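YrdC-like domain-containing protein (Streptococcus mutans, PDB 3L7V) is of unknown function but belongs to the YrdC-like family, may bind double-stranded RNA and possibly takes part in tRNA modification. Local coordinates at residues P251-G254 / A255-S259; P111-D114 / A115-K119; L271-D274 / K275-H279; D146-E149 / E150-D154. All blocks are in the same frame, centred on the assembly; numbering follows the deposited sequence.

Interaction 1: P251-G254 / A255-S259; sequences PQQG and ADSRS
S257 lays its hydroxymethyl group over the peptide joining Q253 and G254, with CB 3.5 Å from Q253 O and OG 3.6 Å from Q253 CB. The same hydroxyl donates to the backbone: S257 OG to G254 O is 2.9 Å, and the donor lies in the carbonyl plane. With OG placed between the backbone N and the carbonyl carbon (chi1 72°), the hydroxyl is brought back over the turn. G254 O is gripped a second time by S257 N at 3.1 Å, this donor standing well above the carbonyl plane, so the two approach the oxygen from different directions. Serine suits the place because its short side chain adds a bond to the one the backbone already makes. Glycine suits position 254, whose phi of 107° would press a CB against the preceding carbonyl oxygen. A water bridges the two side chains, donating to S257 OG and, at 2.8 Å, to Q253 OE1. The side-chain NE2 of Q253 donates to S286 O, while E112 of helix 111-123 takes the backbone N-H groups of Q253 and G254. In the surface loop between strands 239-241 and 265-268, G254 to S257 thus form a type I beta turn, its first carbonyl held by both backbone and side chain of S257.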
ATOM      1  N   PRO A 251      -4.963  18.939  11.656  1.00 25.99           N
ATOM      2  CA  PRO A 251      -5.710  20.143  11.252  1.00 24.48           C
ATOM      3  C   PRO A 251      -5.296  20.700   9.895  1.00 24.93           C
ATOM      4  O   PRO A 251      -4.177  20.438   9.438  1.00 22.48           O
ATOM      5  CB  PRO A 251      -5.341  21.168  12.338  1.00 32.03           C
ATOM      6  CG  PRO A 251      -4.801  20.382  13.467  1.00 33.08           C
ATOM      7  CD  PRO A 251      -4.159  19.174  12.863  1.00 28.60           C
ATOM      8  N   GLN A 252      -6.200  21.456   9.271  1.00 26.76           N
ATOM      9  CA  GLN A 252      -5.880  22.282   8.106  1.00 31.83           C
ATOM     10  C   GLN A 252      -4.973  23.422   8.519  1.00 30.32           C
ATOM     11  O   GLN A 252      -5.262  24.118   9.484  1.00 30.23           O
ATOM     12  CB  GLN A 252      -7.148  22.898   7.502  1.00 35.65           C
ATOM     13  CG  GLN A 252      -7.709  22.192   6.285  1.00 40.71           C
ATOM     14  CD  GLN A 252      -6.991  22.553   4.989  1.00 41.40           C
ATOM     15  OE1 GLN A 252      -6.984  23.709   4.557  1.00 46.15           O
ATOM     16  NE2 GLN A 252      -6.409  21.552   4.351  1.00 34.56           N
ATOM     17  N   GLN A 253      -3.897  23.632   7.767  1.00 29.71           N
ATOM     18  CA  GLN A 253      -2.980  24.735   8.042  1.00 27.61           C
ATOM     19  C   GLN A 253      -3.406  26.064   7.389  1.00 27.19           C
ATOM     20  O   GLN A 253      -3.781  27.002   8.080  1.00 25.15           O
ATOM     21  CB  GLN A 253      -1.532  24.358   7.663  1.00 23.42           C
ATOM     22  CG  GLN A 253      -0.937  23.289   8.590  1.00 29.25           C
ATOM     23  CD  GLN A 253       0.483  22.883   8.234  1.00 24.07           C
ATOM     24  OE1 GLN A 253       1.281  23.703   7.784  1.00 19.99           O
ATOM     25  NE2 GLN A 253       0.807  21.607   8.445  1.00 20.24           N
ATOM     26  N   GLY A 254      -3.340  26.144   6.064  1.00 19.36           N
ATOM     27  CA  GLY A 254      -3.598  27.401   5.378  1.00 17.74           C
ATOM     28  C   GLY A 254      -2.300  27.985   4.859  1.00 19.83           C
ATOM     29  O   GLY A 254      -1.293  27.990   5.563  1.00 24.37           O
ATOM     30  N   ALA A 255      -2.326  28.467   3.623  1.00 18.71           N
ATOM     31  CA  ALA A 255      -1.134  28.972   2.940  1.00 19.50           C
ATOM     32  C   ALA A 255      -0.414  30.119   3.656  1.00 22.88           C
ATOM     33  O   ALA A 255       0.753  30.377   3.387  1.00 26.97           O
ATOM     34  CB  ALA A 255      -1.477  29.374   1.515  1.00 21.48           C
ATOM     35  N   ASP A 256      -1.101  30.793   4.571  1.00 28.26           N
ATOM     36  CA  ASP A 256      -0.539  31.942   5.276  1.00 31.23           C
ATOM     37  C   ASP A 256      -0.148  31.653   6.740  1.00 30.25           C
ATOM     38  O   ASP A 256       0.315  32.547   7.447  1.00 33.14           O
ATOM     39  CB  ASP A 256      -1.544  33.098   5.247  1.00 31.21           C
ATOM     40  CG  ASP A 256      -2.874  32.719   5.877  1.00 37.18           C
ATOM     41  OD1 ASP A 256      -3.365  31.598   5.606  1.00 34.63           O
ATOM     42  OD2 ASP A 256      -3.425  33.532   6.649  1.00 42.26           O
ATOM     43  N   SER A 257      -0.344  30.419   7.195  1.00 26.84           N
ATOM     44  CA  SER A 257      -0.034  30.029   8.578  1.00 30.59           C
ATOM     45  C   SER A 257       1.459  29.740   8.843  1.00 30.39           C
ATOM     46  O   SER A 257       2.226  29.526   7.911  1.00 31.19           O
ATOM     47  CB  SER A 257      -0.823  28.772   8.926  1.00 35.83           C
ATOM     48  OG  SER A 257      -0.274  27.657   8.237  1.00 34.40           O
ATOM     49  N   ARG A 258       1.847  29.711  10.121  1.00 29.79           N
ATOM     50  CA  ARG A 258       3.203  29.316  10.539  1.00 27.08           C
ATOM     51  C   ARG A 258       3.186  28.368  11.741  1.00 19.66           C
ATOM     52  O   ARG A 258       2.365  28.523  12.646  1.00 20.06           O
ATOM     53  CB  ARG A 258       4.031  30.540  10.930  1.00 33.41           C
ATOM     54  CG  ARG A 258       4.607  31.316   9.767  1.00 47.00           C
ATOM     55  CD  ARG A 258       5.558  32.398  10.258  1.00 60.48           C
ATOM     56  NE  ARG A 258       4.938  33.285  11.239  1.00 70.88           N
ATOM     57  CZ  ARG A 258       4.400  34.466  10.944  1.00 82.75           C
ATOM     58  NH1 ARG A 258       4.403  34.909   9.693  1.00 85.88           N
ATOM     59  NH2 ARG A 258       3.858  35.207  11.900  1.00 87.35           N
ATOM     60  N   SER A 259       4.107  27.408  11.759  1.00 18.81           N
ATOM     61  CA  SER A 259       4.338  26.562  12.942  1.00 25.68           C
ATOM     62  C   SER A 259       3.106  25.814  13.484  1.00 25.40           C
ATOM     63  O   SER A 259       2.964  25.664  14.694  1.00 31.44           O
ATOM     64  CB  SER A 259       4.920  27.409  14.085  1.00 26.51           C
ATOM     65  OG  SER A 259       6.056  28.143  13.671  1.00 32.97           O
TER
HETATM   66  O   HOH W   1       1.875  25.943   9.343  1.00 21.10           O

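Interaction 2: P111-D114 / A115-K119; sequences PEID and AFYQK
A115 meets P111 one turn earlier at the start of helix 111-123, where a regular alpha-helical i to i+4 ladder joins the two segments. Backbone bonds come first: A115 N to P111 O is 3.0 Å, F116 N to E112 O is 2.8 Å, and Y117 and Q118 continue the series to I113 and D114. Proline suits the first turn, where its missing N-H costs no helical bond, and the small A115 lets Q283 of helix 273-283 come close.

The polar side chains are engaged by neighbouring parts of the fold. The buried E112 carboxylate is satisfied by the 251-254 loop. D114 points its carboxylate to the side of helix 100-106, where R104 NE forms a salt bridge with OD2, and Q118 pairs with D122 a turn further on.

Apolar contacts occupy the buried face. F116 packs against helix 273-283 and L127, while Y117 lies over strand 127-132 and reaches F161 O with its hydroxyl, an aromatic that fills the core yet satisfies its own polar end. I113 and Y117 run side by side, and I113 O lies at the edge of the tyrosine ring, in its plane; beside it, I113 CG2 touches Y117 CD1 at 4.1 Å.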
ATOM      1  N   PRO A 111      -8.608  19.503   2.453  1.00 28.49           N
ATOM      2  CA  PRO A 111      -8.271  19.915   1.083  1.00 18.59           C
ATOM      3  C   PRO A 111      -6.764  19.893   0.786  1.00 13.97           C
ATOM      4  O   PRO A 111      -6.395  19.556  -0.335  1.00 20.52           O
ATOM      5  CB  PRO A 111      -8.858  21.334   0.982  1.00 26.94           C
ATOM      6  CG  PRO A 111      -9.974  21.351   2.000  1.00 29.49           C
ATOM      7  CD  PRO A 111      -9.445  20.507   3.140  1.00 31.58           C
ATOM      8  N   GLU A 112      -5.915  20.248   1.750  1.00 11.71           N
ATOM      9  CA  GLU A 112      -4.460  20.105   1.583  1.00 15.74           C
ATOM     10  C   GLU A 112      -4.026  18.637   1.334  1.00 22.15           C
ATOM     11  O   GLU A 112      -3.236  18.357   0.435  1.00 18.29           O
ATOM     12  CB  GLU A 112      -3.712  20.668   2.799  1.00 20.32           C
ATOM     13  CG  GLU A 112      -3.667  22.193   2.877  1.00 34.36           C
ATOM     14  CD  GLU A 112      -3.262  22.734   4.258  1.00 39.49           C
ATOM     15  OE1 GLU A 112      -3.604  22.114   5.297  1.00 34.20           O
ATOM     16  OE2 GLU A 112      -2.607  23.798   4.299  1.00 46.55           O
ATOM     17  N   ILE A 113      -4.535  17.707   2.136  1.00 16.67           N
ATOM     18  CA  ILE A 113      -4.140  16.303   1.998  1.00 16.73           C
ATOM     19  C   ILE A 113      -4.595  15.758   0.651  1.00 25.13           C
ATOM     20  O   ILE A 113      -3.815  15.091  -0.049  1.00 24.01           O
ATOM     21  CB  ILE A 113      -4.671  15.418   3.155  1.00 16.35           C
ATOM     22  CG1 ILE A 113      -3.990  15.804   4.471  1.00 17.92           C
ATOM     23  CG2 ILE A 113      -4.409  13.944   2.859  1.00 20.67           C
ATOM     24  CD1 ILE A 113      -4.716  15.376   5.717  1.00  4.14           C
ATOM     25  N   ASP A 114      -5.850  16.046   0.288  1.00 22.55           N
ATOM     26  CA  ASP A 114      -6.388  15.674  -1.023  1.00 17.11           C
ATOM     27  C   ASP A 114      -5.491  16.180  -2.166  1.00 21.19           C
ATOM     28  O   ASP A 114      -5.148  15.420  -3.069  1.00 16.46           O
ATOM     29  CB  ASP A 114      -7.825  16.196  -1.195  1.00 19.96           C
ATOM     30  CG  ASP A 114      -8.482  15.742  -2.530  1.00 43.31           C
ATOM     31  OD1 ASP A 114      -7.777  15.594  -3.551  1.00 43.63           O
ATOM     32  OD2 ASP A 114      -9.719  15.548  -2.562  1.00 42.75           O
ATOM     33  N   ALA A 115      -5.123  17.463  -2.111  1.00 22.51           N
ATOM     34  CA  ALA A 115      -4.232  18.095  -3.087  1.00 18.44           C
ATOM     35  C   ALA A 115      -2.817  17.486  -3.107  1.00 18.99           C
ATOM     36  O   ALA A 115      -2.198  17.374  -4.171  1.00 15.62           O
ATOM     37  CB  ALA A 115      -4.143  19.610  -2.819  1.00  6.96           C
ATOM     38  N   PHE A 116      -2.303  17.144  -1.924  1.00 15.15           N
ATOM     39  CA  PHE A 116      -1.011  16.437  -1.777  1.00 18.40           C
ATOM     40  C   PHE A 116      -0.985  15.111  -2.560  1.00 20.84           C
ATOM     41  O   PHE A 116      -0.057  14.870  -3.324  1.00 18.91           O
ATOM     42  CB  PHE A 116      -0.684  16.203  -0.287  1.00 15.75           C
ATOM     43  CG  PHE A 116       0.708  15.639  -0.030  1.00 19.02           C
ATOM     44  CD1 PHE A 116       1.838  16.428  -0.202  1.00 19.38           C
ATOM     45  CD2 PHE A 116       0.874  14.335   0.427  1.00 17.65           C
ATOM     46  CE1 PHE A 116       3.109  15.919   0.035  1.00 20.86           C
ATOM     47  CE2 PHE A 116       2.142  13.819   0.669  1.00 20.25           C
ATOM     48  CZ  PHE A 116       3.262  14.613   0.473  1.00 20.71           C
ATOM     49  N   TYR A 117      -2.015  14.279  -2.381  1.00 20.98           N
ATOM     50  CA  TYR A 117      -2.168  13.017  -3.122  1.00 19.82           C
ATOM     51  C   TYR A 117      -2.326  13.165  -4.651  1.00 24.95           C
ATOM     52  O   TYR A 117      -1.769  12.367  -5.416  1.00 25.01           O
ATOM     53  CB  TYR A 117      -3.396  12.266  -2.610  1.00 17.86           C
ATOM     54  CG  TYR A 117      -3.173  11.189  -1.566  1.00 20.29           C
ATOM     55  CD1 TYR A 117      -3.432  11.436  -0.221  1.00 19.23           C
ATOM     56  CD2 TYR A 117      -2.766   9.902  -1.933  1.00 19.69           C
ATOM     57  CE1 TYR A 117      -3.277  10.436   0.737  1.00 21.38           C
ATOM     58  CE2 TYR A 117      -2.603   8.900  -0.987  1.00 13.90           C
ATOM     59  CZ  TYR A 117      -2.858   9.167   0.340  1.00 23.48           C
ATOM     60  OH  TYR A 117      -2.696   8.174   1.282  1.00 24.46           O
ATOM     61  N   GLN A 118      -3.114  14.153  -5.084  1.00 20.57           N
ATOM     62  CA  GLN A 118      -3.381  14.394  -6.512  1.00 20.55           C
ATOM     63  C   GLN A 118      -2.109  14.655  -7.309  1.00 20.88           C
ATOM     64  O   GLN A 118      -1.966  14.185  -8.440  1.00 20.05           O
ATOM     65  CB  GLN A 118      -4.350  15.580  -6.714  1.00 20.39           C
ATOM     66  CG  GLN A 118      -4.787  15.795  -8.183  1.00 18.75           C
ATOM     67  CD  GLN A 118      -5.668  14.655  -8.709  1.00 28.91           C
ATOM     68  OE1 GLN A 118      -6.701  14.330  -8.109  1.00 32.63           O
ATOM     69  NE2 GLN A 118      -5.256  14.034  -9.828  1.00 19.15           N
ATOM     70  N   LYS A 119      -1.192  15.414  -6.714  1.00 18.51           N
ATOM     71  CA  LYS A 119       0.095  15.685  -7.342  1.00 22.73           C
ATOM     72  C   LYS A 119       0.953  14.429  -7.468  1.00 21.22           C
ATOM     73  O   LYS A 119       1.654  14.242  -8.463  1.00 18.27           O
ATOM     74  CB  LYS A 119       0.870  16.748  -6.563  1.00 27.95           C
ATOM     75  CG  LYS A 119       1.869  17.503  -7.419  1.00 36.19           C
TER

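Interaction 3: L271-D274 / K275-H279; sequences LDID and KIMMH
D272 and K275 lie alongside each other and point the same way at the first turn of helix 273-283, the helix of a beta-alpha-beta unit with strands 265-268 and 288-289. The extended lysine runs past the carboxylate, K275 CD coming 4.1 Å from D272 OD1. The ammonium stops short of a direct salt bridge, K275 NZ being 4.2 Å from D272 OD1. Two waters span the pair: one donates to D272 OD2 at 3.0 Å and the other to D272 OD1, and each takes a weak bond from K275 NZ.

On another side of the helix, I273 crosses M277, a selenomethionine, at a slant. With I273 CG1 anti to the backbone N (chi1 -178°), the bend at chi2 brings CD1 to M277 CG at 3.8 Å. The bend at the end of M277 (chi3 -64°) brings its CE back beside I273 CG1. I273 also packs on Y234 and V238, and M277 on W287; the rigid, branched isoleucine and the flexible selenomethionine together fill this apolar face. I276 turns to H120 of helix 111-123.

The backbone joins both groups: I276 N bonds D272 O at 3.3 Å, and M277 N bonds I273 O at 3.1 Å. D272 stands at the N-cap without a side-chain capping bond. Its carboxylate, near the helix start and a lysine, would be expected to favour the ionised form, the lysine's attraction acting at a distance and through two weakly held waters.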
ATOM      1  N   LEU A 271      11.859   5.009  -1.745  1.00 12.51           N
ATOM      2  CA  LEU A 271      11.895   5.417  -3.153  1.00 13.79           C
ATOM      3  C   LEU A 271      11.394   6.871  -3.362  1.00 22.53           C
ATOM      4  O   LEU A 271      10.315   7.240  -2.891  1.00 20.35           O
ATOM      5  CB  LEU A 271      11.060   4.449  -4.012  1.00 13.61           C
ATOM      6  CG  LEU A 271      11.189   4.602  -5.536  1.00 19.85           C
ATOM      7  CD1 LEU A 271      12.578   4.203  -6.029  1.00 20.84           C
ATOM      8  CD2 LEU A 271      10.118   3.823  -6.297  1.00 14.63           C
ATOM      9  N   ASP A 272      12.186   7.677  -4.065  1.00 22.91           N
ATOM     10  CA  ASP A 272      11.835   9.066  -4.417  1.00 27.42           C
ATOM     11  C   ASP A 272      11.609  10.020  -3.244  1.00 22.28           C
ATOM     12  O   ASP A 272      10.843  10.975  -3.366  1.00 25.86           O
ATOM     13  CB  ASP A 272      10.604   9.117  -5.335  1.00 27.14           C
ATOM     14  CG  ASP A 272      10.931   8.789  -6.781  1.00 31.28           C
ATOM     15  OD1 ASP A 272      12.103   8.923  -7.188  1.00 36.61           O
ATOM     16  OD2 ASP A 272      10.002   8.401  -7.518  1.00 29.70           O
ATOM     17  N   ILE A 273      12.270   9.777  -2.119  1.00 13.87           N
ATOM     18  CA  ILE A 273      12.084  10.631  -0.945  1.00 12.47           C
ATOM     19  C   ILE A 273      12.387  12.115  -1.264  1.00 18.33           C
ATOM     20  O   ILE A 273      11.751  13.016  -0.715  1.00 21.86           O
ATOM     21  CB  ILE A 273      12.906  10.123   0.286  1.00 22.03           C
ATOM     22  CG1 ILE A 273      12.651  10.996   1.521  1.00 20.94           C
ATOM     23  CG2 ILE A 273      14.401  10.025  -0.043  1.00 19.24           C
ATOM     24  CD1 ILE A 273      11.189  10.998   1.984  1.00 17.29           C
ATOM     25  N   ASP A 274      13.343  12.362  -2.159  1.00 13.37           N
ATOM     26  CA  ASP A 274      13.685  13.737  -2.537  1.00 18.16           C
ATOM     27  C   ASP A 274      12.515  14.511  -3.195  1.00 17.52           C
ATOM     28  O   ASP A 274      12.283  15.683  -2.882  1.00 20.39           O
ATOM     29  CB  ASP A 274      14.938  13.761  -3.435  1.00 21.62           C
ATOM     30  CG  ASP A 274      14.717  13.066  -4.783  1.00 32.57           C
ATOM     31  OD1 ASP A 274      15.208  13.577  -5.806  1.00 32.56           O
ATOM     32  OD2 ASP A 274      14.042  12.017  -4.831  1.00 38.31           O
ATOM     33  N   LYS A 275      11.779  13.871  -4.100  1.00 17.67           N
ATOM     34  CA  LYS A 275      10.620  14.524  -4.726  1.00 13.47           C
ATOM     35  C   LYS A 275       9.467  14.725  -3.746  1.00 18.51           C
ATOM     36  O   LYS A 275       8.732  15.707  -3.825  1.00 22.12           O
ATOM     37  CB  LYS A 275      10.126  13.745  -5.942  1.00 16.48           C
ATOM     38  CG  LYS A 275      11.095  13.740  -7.132  1.00 24.29           C
ATOM     39  CD  LYS A 275      10.674  12.694  -8.162  1.00 33.00           C
ATOM     40  CE  LYS A 275      11.643  12.651  -9.338  1.00 40.01           C
ATOM     41  NZ  LYS A 275      11.272  11.594 -10.317  1.00 43.99           N
ATOM     42  N   ILE A 276       9.307  13.790  -2.822  1.00 16.48           N
ATOM     43  CA  ILE A 276       8.226  13.869  -1.843  1.00 16.10           C
ATOM     44  C   ILE A 276       8.395  14.981  -0.791  1.00 11.57           C
ATOM     45  O   ILE A 276       7.420  15.607  -0.380  1.00 18.98           O
ATOM     46  CB  ILE A 276       7.970  12.470  -1.213  1.00 16.49           C
ATOM     47  CG1 ILE A 276       7.458  11.530  -2.320  1.00 20.16           C
ATOM     48  CG2 ILE A 276       6.982  12.561  -0.064  1.00 10.54           C
ATOM     49  CD1 ILE A 276       7.466  10.058  -1.994  1.00 14.50           C
HETATM   50  N   MSE A 277       9.625  15.228  -0.359  1.00 18.40           N
HETATM   51  CA  MSE A 277       9.892  16.303   0.597  1.00 21.55           C
HETATM   52  C   MSE A 277       9.727  17.690  -0.072  1.00 19.48           C
HETATM   53  O   MSE A 277       9.227  18.630   0.539  1.00 16.87           O
HETATM   54  CB  MSE A 277      11.281  16.139   1.239  1.00 26.77           C
HETATM   55  CG  MSE A 277      11.471  14.829   2.060  1.00 19.58           C
HETATM   56 SE   MSE A 277      13.186  14.729   3.065  0.80 27.01          SE
HETATM   57  CE  MSE A 277      14.427  14.729   1.564  1.00  8.20           C
HETATM   58  N   MSE A 278      10.135  17.794  -1.333  1.00 12.48           N
HETATM   59  CA  MSE A 278       9.881  18.981  -2.137  1.00 18.53           C
HETATM   60  C   MSE A 278       8.375  19.277  -2.241  1.00 23.01           C
HETATM   61  O   MSE A 278       7.967  20.431  -2.163  1.00 24.49           O
HETATM   62  CB  MSE A 278      10.525  18.842  -3.527  1.00 21.75           C
HETATM   63  CG  MSE A 278      10.561  20.127  -4.359  1.00 29.31           C
HETATM   64 SE   MSE A 278      11.744  21.550  -3.638  0.80 40.70          SE
HETATM   65  CE  MSE A 278      10.434  22.729  -2.805  1.00 25.57           C
ATOM     66  N   HIS A 279       7.549  18.239  -2.394  1.00 20.26           N
ATOM     67  CA  HIS A 279       6.099  18.436  -2.458  1.00 24.42           C
ATOM     68  C   HIS A 279       5.523  18.757  -1.084  1.00 20.65           C
ATOM     69  O   HIS A 279       4.553  19.501  -0.975  1.00 17.22           O
ATOM     70  CB  HIS A 279       5.381  17.203  -3.024  1.00 29.82           C
ATOM     71  CG  HIS A 279       5.591  16.991  -4.491  1.00 32.29           C
ATOM     72  ND1 HIS A 279       5.777  15.742  -5.044  1.00 27.84           N
ATOM     73  CD2 HIS A 279       5.645  17.869  -5.521  1.00 33.56           C
ATOM     74  CE1 HIS A 279       5.933  15.858  -6.351  1.00 29.05           C
ATOM     75  NE2 HIS A 279       5.856  17.138  -6.666  1.00 32.68           N
TER
HETATM   76  O   HOH W   2       9.649   8.828 -10.442  1.00 39.50           O
HETATM   77  O   HOH W   3      12.756   8.439 -10.148  1.00 48.36           O

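Interaction 4: D146-E149 / E150-D154; sequences DGRE and ELMTD
T153 sets its hydroxyl against the carbonyl of E149: T153 OG1 donates to E149 O at 2.7 Å, in the carbonyl plane and on a lone pair. A chi1 of 73° turns OG1 back toward the preceding turn, where T153 N adds only a weak bond to the same oxygen. Next to it, R148 O is approached from several directions. L151 N bonds it at 2.9 Å from above the carbonyl plane, M152 N reaches it weakly, and the selenomethionine M152 folds over it with CG and SE both 3.3 Å away. The doubly bent M152 chain can curl round the carbonyl and still meet W133 and L78.

Further out, D146 holds the side chain of the arginine whose carbonyl this is. R148 grips the carboxylate side-on: R148 NE meets D146 OD2 at 3.0 Å on its syn lone pair, and R148 NH1 meets D146 OD1 at 3.0 Å. D146 CG lies at the guanidinium edge, in its plane, and Y144 makes a cation-pi contact with R148. G147, at a positive phi of 68°, suits the bend between them; K75 binds G147 O and forms a salt bridge with E150.

This short, weakly bonded helical turn between helix 135-143 and strand 158-163 thus relies on side chains as well as backbone. Paired with D146, the buried R148 probably keeps its charge largely balanced, while the T153 hydroxyl probably compensates for the weak backbone bond to E149 O.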
ATOM      1  N   ASP A 146     -16.832 -10.912   8.253  1.00 50.51           N
ATOM      2  CA  ASP A 146     -15.722 -11.853   8.414  1.00 43.56           C
ATOM      3  C   ASP A 146     -14.629 -11.389   9.379  1.00 38.63           C
ATOM      4  O   ASP A 146     -13.637 -12.087   9.568  1.00 46.81           O
ATOM      5  CB  ASP A 146     -15.140 -12.324   7.061  1.00 42.58           C
ATOM      6  CG  ASP A 146     -14.493 -11.205   6.257  1.00 40.80           C
ATOM      7  OD1 ASP A 146     -14.002 -11.503   5.142  1.00 38.93           O
ATOM      8  OD2 ASP A 146     -14.473 -10.042   6.719  1.00 34.19           O
ATOM      9  N   GLY A 147     -14.821 -10.223   9.993  1.00 38.49           N
ATOM     10  CA  GLY A 147     -13.884  -9.691  10.978  1.00 29.60           C
ATOM     11  C   GLY A 147     -12.514  -9.274  10.440  1.00 31.05           C
ATOM     12  O   GLY A 147     -11.505  -9.417  11.134  1.00 22.32           O
ATOM     13  N   ARG A 148     -12.478  -8.752   9.212  1.00 35.51           N
ATOM     14  CA  ARG A 148     -11.216  -8.366   8.555  1.00 34.85           C
ATOM     15  C   ARG A 148     -10.548  -7.108   9.150  1.00 32.96           C
ATOM     16  O   ARG A 148      -9.331  -6.923   9.008  1.00 30.36           O
ATOM     17  CB  ARG A 148     -11.432  -8.187   7.048  1.00 27.16           C
ATOM     18  CG  ARG A 148     -12.502  -7.173   6.705  1.00 23.45           C
ATOM     19  CD  ARG A 148     -12.699  -7.041   5.200  1.00 27.06           C
ATOM     20  NE  ARG A 148     -13.276  -8.246   4.620  1.00 31.65           N
ATOM     21  CZ  ARG A 148     -13.580  -8.385   3.335  1.00 37.85           C
ATOM     22  NH1 ARG A 148     -14.108  -9.519   2.900  1.00 40.62           N
ATOM     23  NH2 ARG A 148     -13.358  -7.392   2.482  1.00 39.53           N
ATOM     24  N   GLU A 149     -11.348  -6.268   9.816  1.00 28.96           N
ATOM     25  CA  GLU A 149     -10.873  -5.045  10.476  1.00 35.21           C
ATOM     26  C   GLU A 149      -9.782  -5.359  11.484  1.00 33.17           C
ATOM     27  O   GLU A 149      -9.034  -4.478  11.909  1.00 32.31           O
ATOM     28  CB  GLU A 149     -12.014  -4.325  11.209  1.00 39.30           C
ATOM     29  CG  GLU A 149     -13.387  -4.532  10.611  1.00 53.12           C
ATOM     30  CD  GLU A 149     -14.024  -5.835  11.059  1.00 55.74           C
ATOM     31  OE1 GLU A 149     -14.041  -6.090  12.284  1.00 58.65           O
ATOM     32  OE2 GLU A 149     -14.512  -6.594  10.191  1.00 52.04           O
ATOM     33  N   GLU A 150      -9.709  -6.619  11.884  1.00 31.64           N
ATOM     34  CA  GLU A 150      -8.731  -7.035  12.872  1.00 31.12           C
ATOM     35  C   GLU A 150      -7.328  -7.065  12.249  1.00 31.99           C
ATOM     36  O   GLU A 150      -6.335  -6.786  12.926  1.00 29.81           O
ATOM     37  CB  GLU A 150      -9.135  -8.397  13.449  1.00 32.21           C
ATOM     38  CG  GLU A 150      -8.104  -9.071  14.329  1.00 45.72           C
ATOM     39  CD  GLU A 150      -8.415 -10.556  14.570  1.00 57.46           C
ATOM     40  OE1 GLU A 150      -7.672 -11.204  15.346  1.00 59.92           O
ATOM     41  OE2 GLU A 150      -9.396 -11.077  13.986  1.00 55.47           O
ATOM     42  N   LEU A 151      -7.253  -7.371  10.953  1.00 35.96           N
ATOM     43  CA  LEU A 151      -5.964  -7.570  10.281  1.00 38.44           C
ATOM     44  C   LEU A 151      -5.534  -6.474   9.269  1.00 33.94           C
ATOM     45  O   LEU A 151      -4.419  -6.520   8.750  1.00 30.38           O
ATOM     46  CB  LEU A 151      -5.902  -8.961   9.623  1.00 39.32           C
ATOM     47  CG  LEU A 151      -5.837 -10.215  10.509  1.00 44.83           C
ATOM     48  CD1 LEU A 151      -4.767 -10.100  11.587  1.00 43.86           C
ATOM     49  CD2 LEU A 151      -7.177 -10.483  11.145  1.00 47.78           C
HETATM   50  N   MSE A 152      -6.392  -5.496   8.992  1.00 27.98           N
HETATM   51  CA  MSE A 152      -5.998  -4.410   8.090  1.00 27.98           C
HETATM   52  C   MSE A 152      -6.307  -2.979   8.587  1.00 29.11           C
HETATM   53  O   MSE A 152      -6.179  -2.016   7.839  1.00 30.17           O
HETATM   54  CB  MSE A 152      -6.516  -4.651   6.664  1.00 35.18           C
HETATM   55  CG  MSE A 152      -7.852  -5.382   6.557  1.00 40.94           C
HETATM   56 SE   MSE A 152      -9.406  -4.293   7.007  0.80 39.65          SE
HETATM   57  CE  MSE A 152      -8.872  -2.615   6.099  1.00 20.98           C
ATOM     58  N   THR A 153      -6.723  -2.861   9.845  1.00 27.49           N
ATOM     59  CA  THR A 153      -6.704  -1.590  10.563  1.00 22.83           C
ATOM     60  C   THR A 153      -5.984  -1.834  11.880  1.00 29.23           C
ATOM     61  O   THR A 153      -5.864  -2.980  12.323  1.00 31.60           O
ATOM     62  CB  THR A 153      -8.123  -1.033  10.872  1.00 25.42           C
ATOM     63  OG1 THR A 153      -8.734  -1.796  11.915  1.00 26.93           O
ATOM     64  CG2 THR A 153      -9.013  -1.052   9.645  1.00 18.97           C
ATOM     65  N   ASP A 154      -5.497  -0.771  12.510  1.00 29.10           N
ATOM     66  CA  ASP A 154      -4.933  -0.905  13.844  1.00 27.51           C
ATOM     67  C   ASP A 154      -6.012  -0.604  14.886  1.00 30.07           C
ATOM     68  O   ASP A 154      -7.179  -0.383  14.542  1.00 29.46           O
ATOM     69  CB  ASP A 154      -3.703  -0.004  14.026  1.00 27.54           C
ATOM     70  CG  ASP A 154      -4.053   1.483  14.027  1.00 31.06           C
ATOM     71  OD1 ASP A 154      -3.202   2.281  14.452  1.00 27.16           O
ATOM     72  OD2 ASP A 154      -5.172   1.859  13.616  1.00 31.53           O
TER

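Overall arrangement
Interactions 1, 2 and 3 form one connected region, whereas interaction 4 lies across the chain's centre from interaction 3, about 20 Å away by nearest atoms. Interaction 2 is the link: E112 receives the loop of interaction 1, and F116 and K119 pack against H279 of interaction 3, bringing helices 111-123 and 273-283 together. Interaction 1 is a surface turn; the other three are partly buried. Their chemistry follows their place: the loop uses a serine and water, the two helices combine i to i+4 backbone bonds with an apolar face, helix 111-123 also burying a glutamate, and interaction 4 sets a D146-R148 salt bridge beside a short, weakly bonded helical turn.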